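Long-range contact in meta cleavage compound hydrolase (Janthinobacterium, PDB 1J1I), which hydrolyses a carbon-carbon bond of the ring-cleavage product of carbazole degradation, releasing anthranilate: residues H43-W55 with V68-A80. Sequence-based numbering, arbitrary orientation.
Sequences HGGGAGAESEGNW and VIAMDMLGFGKTA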
ATOM      1  N   HIS A  43      15.307  11.997   7.464  1.00 19.58           N
ATOM      2  CA  HIS A  43      15.003  11.495   8.801  1.00 18.49           C
ATOM      3  C   HIS A  43      13.944  12.324   9.535  1.00 19.40           C
ATOM      4  O   HIS A  43      13.611  13.435   9.125  1.00 20.77           O
ATOM      5  CB  HIS A  43      16.295  11.452   9.629  1.00 19.18           C
ATOM      6  CG  HIS A  43      16.916  12.799   9.848  1.00 22.70           C
ATOM      7  ND1 HIS A  43      16.490  13.663  10.836  1.00 18.01           N
ATOM      8  CD2 HIS A  43      17.887  13.456   9.170  1.00 21.68           C
ATOM      9  CE1 HIS A  43      17.171  14.792  10.755  1.00 21.80           C
ATOM     10  NE2 HIS A  43      18.025  14.693   9.752  1.00 22.05           N
ATOM     11  N   GLY A  44      13.426  11.775  10.628  1.00 22.51           N
ATOM     12  CA  GLY A  44      12.422  12.482  11.399  1.00 22.92           C
ATOM     13  C   GLY A  44      13.024  13.422  12.426  1.00 27.16           C
ATOM     14  O   GLY A  44      14.247  13.560  12.526  1.00 21.55           O
ATOM     15  N   GLY A  45      12.158  14.077  13.191  1.00 24.66           N
ATOM     16  CA  GLY A  45      12.625  14.989  14.214  1.00 31.60           C
ATOM     17  C   GLY A  45      13.016  14.196  15.443  1.00 32.70           C
ATOM     18  O   GLY A  45      13.173  12.976  15.381  1.00 41.57           O
ATOM     19  N   GLY A  46      13.167  14.879  16.566  1.00 38.76           N
ATOM     20  CA  GLY A  46      13.545  14.183  17.781  1.00 36.46           C
ATOM     21  C   GLY A  46      15.020  14.363  18.064  1.00 32.45           C
ATOM     22  O   GLY A  46      15.837  14.445  17.143  1.00 27.31           O
ATOM     23  N   ALA A  47      15.362  14.425  19.345  1.00 31.06           N
ATOM     24  CA  ALA A  47      16.746  14.604  19.753  1.00 29.84           C
ATOM     25  C   ALA A  47      17.606  13.435  19.290  1.00 28.36           C
ATOM     26  O   ALA A  47      17.265  12.277  19.509  1.00 28.29           O
ATOM     27  CB  ALA A  47      16.822  14.748  21.275  1.00 30.64           C
ATOM     28  N   GLY A  48      18.718  13.748  18.634  1.00 26.27           N
ATOM     29  CA  GLY A  48      19.612  12.707  18.164  1.00 27.92           C
ATOM     30  C   GLY A  48      19.176  12.019  16.884  1.00 24.66           C
ATOM     31  O   GLY A  48      19.804  11.055  16.452  1.00 23.82           O
ATOM     32  N   ALA A  49      18.105  12.506  16.266  1.00 24.00           N
ATOM     33  CA  ALA A  49      17.636  11.896  15.030  1.00 22.99           C
ATOM     34  C   ALA A  49      18.519  12.338  13.872  1.00 22.57           C
ATOM     35  O   ALA A  49      18.824  13.523  13.723  1.00 23.75           O
ATOM     36  CB  ALA A  49      16.186  12.281  14.761  1.00 22.04           C
ATOM     37  N   GLU A  50      18.943  11.370  13.069  1.00 21.53           N
ATOM     38  CA  GLU A  50      19.780  11.642  11.906  1.00 20.83           C
ATOM     39  C   GLU A  50      19.719  10.479  10.918  1.00 21.99           C
ATOM     40  O   GLU A  50      19.078   9.458  11.181  1.00 25.06           O
ATOM     41  CB  GLU A  50      21.226  11.960  12.333  1.00 20.06           C
ATOM     42  CG  GLU A  50      21.859  10.985  13.318  1.00 26.65           C
ATOM     43  CD  GLU A  50      22.192   9.651  12.684  1.00 26.35           C
ATOM     44  OE1 GLU A  50      23.012   9.630  11.739  1.00 23.67           O
ATOM     45  OE2 GLU A  50      21.633   8.627  13.126  1.00 25.29           O
ATOM     46  N   SER A  51      20.391  10.639   9.785  1.00 20.78           N
ATOM     47  CA  SER A  51      20.364   9.655   8.711  1.00 21.06           C
ATOM     48  C   SER A  51      20.747   8.202   8.979  1.00 23.33           C
ATOM     49  O   SER A  51      20.057   7.292   8.520  1.00 22.48           O
ATOM     50  CB  SER A  51      21.187  10.181   7.533  1.00 22.53           C
ATOM     51  OG  SER A  51      20.659  11.413   7.070  1.00 21.76           O
ATOM     52  N   GLU A  52      21.840   7.969   9.697  1.00 19.88           N
ATOM     53  CA  GLU A  52      22.269   6.597   9.947  1.00 24.03           C
ATOM     54  C   GLU A  52      21.261   5.817  10.791  1.00 26.39           C
ATOM     55  O   GLU A  52      20.845   4.722  10.412  1.00 26.84           O
ATOM     56  CB  GLU A  52      23.650   6.594  10.611  1.00 22.40           C
ATOM     57  CG  GLU A  52      24.288   5.225  10.761  1.00 39.00           C
ATOM     58  CD  GLU A  52      25.781   5.322  11.036  1.00 45.85           C
ATOM     59  OE1 GLU A  52      26.173   6.071  11.958  1.00 50.62           O
ATOM     60  OE2 GLU A  52      26.562   4.648  10.329  1.00 49.52           O
ATOM     61  N   GLY A  53      20.865   6.388  11.924  1.00 24.70           N
ATOM     62  CA  GLY A  53      19.917   5.722  12.802  1.00 22.48           C
ATOM     63  C   GLY A  53      18.549   5.512  12.172  1.00 26.59           C
ATOM     64  O   GLY A  53      17.870   4.525  12.452  1.00 22.62           O
ATOM     65  N   ASN A  54      18.134   6.437  11.315  1.00 23.32           N
ATOM     66  CA  ASN A  54      16.835   6.320  10.665  1.00 26.50           C
ATOM     67  C   ASN A  54      16.802   5.371   9.468  1.00 24.50           C
ATOM     68  O   ASN A  54      15.820   4.665   9.267  1.00 25.27           O
ATOM     69  CB  ASN A  54      16.344   7.693  10.177  1.00 25.27           C
ATOM     70  CG  ASN A  54      15.470   8.411  11.196  1.00 23.15           C
ATOM     71  OD1 ASN A  54      14.483   9.046  10.834  1.00 24.79           O
ATOM     72  ND2 ASN A  54      15.834   8.322  12.465  1.00 27.16           N
ATOM     73  N   TRP A  55      17.875   5.337   8.684  1.00 22.08           N
ATOM     74  CA  TRP A  55      17.861   4.540   7.464  1.00 24.91           C
ATOM     75  C   TRP A  55      18.842   3.393   7.295  1.00 22.42           C
ATOM     76  O   TRP A  55      18.897   2.781   6.225  1.00 24.26           O
ATOM     77  CB  TRP A  55      18.005   5.491   6.276  1.00 18.50           C
ATOM     78  CG  TRP A  55      17.062   6.664   6.347  1.00 23.08           C
ATOM     79  CD1 TRP A  55      17.367   7.948   6.704  1.00 22.57           C
ATOM     80  CD2 TRP A  55      15.666   6.655   6.035  1.00 21.96           C
ATOM     81  NE1 TRP A  55      16.244   8.742   6.628  1.00 21.46           N
ATOM     82  CE2 TRP A  55      15.188   7.972   6.221  1.00 22.48           C
ATOM     83  CE3 TRP A  55      14.769   5.660   5.617  1.00 21.99           C
ATOM     84  CZ2 TRP A  55      13.849   8.322   5.992  1.00 22.60           C
ATOM     85  CZ3 TRP A  55      13.439   6.009   5.391  1.00 19.57           C
ATOM     86  CH2 TRP A  55      12.995   7.330   5.581  1.00 21.42           C
ATOM     87  N   VAL A  68      20.914   6.091  -3.557  1.00 20.00           N
ATOM     88  CA  VAL A  68      20.317   6.523  -2.299  1.00 20.33           C
ATOM     89  C   VAL A  68      21.134   7.603  -1.596  1.00 21.14           C
ATOM     90  O   VAL A  68      22.335   7.445  -1.372  1.00 22.77           O
ATOM     91  CB  VAL A  68      20.140   5.330  -1.346  1.00 23.12           C
ATOM     92  CG1 VAL A  68      19.463   5.784  -0.070  1.00 17.06           C
ATOM     93  CG2 VAL A  68      19.330   4.228  -2.034  1.00 23.55           C
ATOM     94  N   ILE A  69      20.462   8.691  -1.236  1.00 20.46           N
ATOM     95  CA  ILE A  69      21.099   9.825  -0.570  1.00 20.64           C
ATOM     96  C   ILE A  69      20.309  10.175   0.694  1.00 21.27           C
ATOM     97  O   ILE A  69      19.209  10.725   0.612  1.00 22.23           O
ATOM     98  CB  ILE A  69      21.123  11.058  -1.515  1.00 19.94           C
ATOM     99  CG1 ILE A  69      21.902  10.731  -2.799  1.00 22.33           C
ATOM    100  CG2 ILE A  69      21.705  12.268  -0.791  1.00 18.41           C
ATOM    101  CD1 ILE A  69      23.414  10.580  -2.628  1.00 27.37           C
ATOM    102  N   ALA A  70      20.866   9.838   1.856  1.00 20.96           N
ATOM    103  CA  ALA A  70      20.224  10.116   3.139  1.00 17.20           C
ATOM    104  C   ALA A  70      20.837  11.399   3.703  1.00 20.49           C
ATOM    105  O   ALA A  70      21.984  11.405   4.144  1.00 22.89           O
ATOM    106  CB  ALA A  70      20.445   8.947   4.102  1.00 18.12           C
ATOM    107  N   MET A  71      20.052  12.475   3.690  1.00 19.30           N
ATOM    108  CA  MET A  71      20.500  13.799   4.134  1.00 20.70           C
ATOM    109  C   MET A  71      20.097  14.205   5.550  1.00 21.67           C
ATOM    110  O   MET A  71      18.949  14.032   5.942  1.00 19.87           O
ATOM    111  CB  MET A  71      19.959  14.855   3.162  1.00 20.25           C
ATOM    112  CG  MET A  71      20.354  16.304   3.469  1.00 17.88           C
ATOM    113  SD  MET A  71      19.171  17.513   2.773  1.00 21.60           S
ATOM    114  CE  MET A  71      18.036  17.693   4.181  1.00 19.89           C
ATOM    115  N   ASP A  72      21.046  14.758   6.306  1.00 18.97           N
ATOM    116  CA  ASP A  72      20.745  15.251   7.648  1.00 16.45           C
ATOM    117  C   ASP A  72      20.158  16.647   7.479  1.00 20.73           C
ATOM    118  O   ASP A  72      20.745  17.496   6.798  1.00 21.32           O
ATOM    119  CB  ASP A  72      22.013  15.352   8.506  1.00 21.40           C
ATOM    120  CG  ASP A  72      22.413  14.028   9.126  1.00 22.30           C
ATOM    121  OD1 ASP A  72      21.723  13.008   8.885  1.00 23.61           O
ATOM    122  OD2 ASP A  72      23.425  14.019   9.858  1.00 24.29           O
ATOM    123  N   MET A  73      18.997  16.888   8.079  1.00 19.50           N
ATOM    124  CA  MET A  73      18.373  18.198   7.980  1.00 18.60           C
ATOM    125  C   MET A  73      19.160  19.267   8.728  1.00 23.23           C
ATOM    126  O   MET A  73      19.976  18.973   9.602  1.00 17.18           O
ATOM    127  CB  MET A  73      16.952  18.173   8.548  1.00 20.02           C
ATOM    128  CG  MET A  73      15.937  17.396   7.710  1.00 18.48           C
ATOM    129  SD  MET A  73      14.270  17.601   8.360  1.00 23.39           S
ATOM    130  CE  MET A  73      14.305  16.438   9.725  1.00 17.58           C
ATOM    131  N   LEU A  74      18.891  20.512   8.366  1.00 22.98           N
ATOM    132  CA  LEU A  74      19.500  21.675   8.994  1.00 26.42           C
ATOM    133  C   LEU A  74      19.344  21.545  10.509  1.00 26.06           C
ATOM    134  O   LEU A  74      18.232  21.354  11.007  1.00 23.46           O
ATOM    135  CB  LEU A  74      18.774  22.933   8.513  1.00 25.55           C
ATOM    136  CG  LEU A  74      19.100  24.293   9.132  1.00 25.31           C
ATOM    137  CD1 LEU A  74      20.513  24.718   8.757  1.00 23.06           C
ATOM    138  CD2 LEU A  74      18.079  25.311   8.625  1.00 25.81           C
ATOM    139  N   GLY A  75      20.457  21.639  11.230  1.00 22.33           N
ATOM    140  CA  GLY A  75      20.417  21.548  12.681  1.00 22.98           C
ATOM    141  C   GLY A  75      20.467  20.153  13.282  1.00 22.28           C
ATOM    142  O   GLY A  75      20.524  20.011  14.504  1.00 24.48           O
ATOM    143  N   PHE A  76      20.441  19.119  12.442  1.00 19.59           N
ATOM    144  CA  PHE A  76      20.476  17.743  12.937  1.00 19.98           C
ATOM    145  C   PHE A  76      21.732  16.988  12.522  1.00 21.10           C
ATOM    146  O   PHE A  76      22.442  17.391  11.597  1.00 20.10           O
ATOM    147  CB  PHE A  76      19.259  16.945  12.431  1.00 21.81           C
ATOM    148  CG  PHE A  76      17.947  17.363  13.040  1.00 21.95           C
ATOM    149  CD1 PHE A  76      17.328  18.547  12.661  1.00 23.83           C
ATOM    150  CD2 PHE A  76      17.330  16.559  13.994  1.00 21.76           C
ATOM    151  CE1 PHE A  76      16.108  18.927  13.225  1.00 24.46           C
ATOM    152  CE2 PHE A  76      16.111  16.929  14.565  1.00 21.62           C
ATOM    153  CZ  PHE A  76      15.500  18.115  14.178  1.00 25.34           C
ATOM    154  N   GLY A  77      21.981  15.876  13.211  1.00 24.66           N
ATOM    155  CA  GLY A  77      23.121  15.027  12.915  1.00 23.01           C
ATOM    156  C   GLY A  77      24.442  15.749  12.749  1.00 27.04           C
ATOM    157  O   GLY A  77      24.901  16.435  13.663  1.00 23.71           O
ATOM    158  N   LYS A  78      25.058  15.591  11.579  1.00 23.53           N
ATOM    159  CA  LYS A  78      26.341  16.229  11.311  1.00 26.72           C
ATOM    160  C   LYS A  78      26.220  17.444  10.402  1.00 24.69           C
ATOM    161  O   LYS A  78      27.224  18.040  10.016  1.00 24.81           O
ATOM    162  CB  LYS A  78      27.317  15.220  10.704  1.00 23.70           C
ATOM    163  CG  LYS A  78      27.669  14.067  11.637  1.00 28.87           C
ATOM    164  CD  LYS A  78      28.769  13.205  11.047  1.00 27.12           C
ATOM    165  CE  LYS A  78      29.052  11.993  11.923  1.00 32.34           C
ATOM    166  NZ  LYS A  78      30.121  11.129  11.348  1.00 27.25           N
ATOM    167  N   THR A  79      24.990  17.803  10.050  1.00 25.61           N
ATOM    168  CA  THR A  79      24.761  18.966   9.204  1.00 23.02           C
ATOM    169  C   THR A  79      24.996  20.216  10.045  1.00 19.10           C
ATOM    170  O   THR A  79      24.872  20.172  11.269  1.00 19.10           O
ATOM    171  CB  THR A  79      23.330  18.946   8.624  1.00 20.21           C
ATOM    172  OG1 THR A  79      23.287  18.008   7.545  1.00 20.20           O
ATOM    173  CG2 THR A  79      22.917  20.319   8.115  1.00 19.77           C
ATOM    174  N   ALA A  80      25.343  21.318   9.386  1.00 19.26           N
ATOM    175  CA  ALA A  80      25.633  22.581  10.064  1.00 22.53           C
ATOM    176  C   ALA A  80      24.507  23.101  10.953  1.00 23.68           C
ATOM    177  O   ALA A  80      23.322  22.910  10.675  1.00 21.50           O
ATOM    178  CB  ALA A  80      26.018  23.651   9.038  1.00 21.35           C
TER
HETATM  179  O   HOH W   1      20.507  14.977  15.579  1.00 23.71           O
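H43 lays its imidazole across the loop that follows strand 67-71, and NE2 accepts a nearly straight hydrogen bond from M73 N (2.9 Å), which is tilted from the ring plane. At the other nitrogen, ND1 donates to G44 O in the ring plane, a pattern consistent with a neutral ring that links its own loop to the backbone of 68-80, a task that suits histidine. A chi1 of 63° places CG between the backbone N and carbonyl carbon, turning the ring from its own strand end toward D72 and M73. The flexible thioether chain of M73 bends at chi3, bringing CE against the backbone O of H43 and to 3.5 Å from H43 CE1.

F76 meets H43 obliquely, the planes at 53°, with its CB 3.4 Å from H43 CE1. Its ring edge runs along the carbonyls of G46 and A49. Close by, a water bridges A49 O and G77 N; a CB on G77 would clash with E50 CB and D72 OD2.

S51, in the first turn of helix 51-55, grips D72 twice: its N (2.9 Å) and OG (2.6 Å) reach OD1 from opposite faces of the carboxylate plane. OD2 takes K78 N and a salt bridge from R29, which also pairs with E50, the N-cap of that helix; this shared cation probably eases the proximity of the two acids. With D72 replaced by alanine, S51 N and OG and K78 N would probably lose their acceptor, and R29 one of its two acidic partners.

The segment 43-55 begins where strand 38-42 ends, beside strand 67-71, whose A70 packs under S51 and W55. Helix 88-101 covers M71, helix 179-190 lies over E50 and K78, and G44 lies next to S114, probably the nucleophile of this alpha/beta hydrolase fold, to whose OG G45 N makes a weak hydrogen bond.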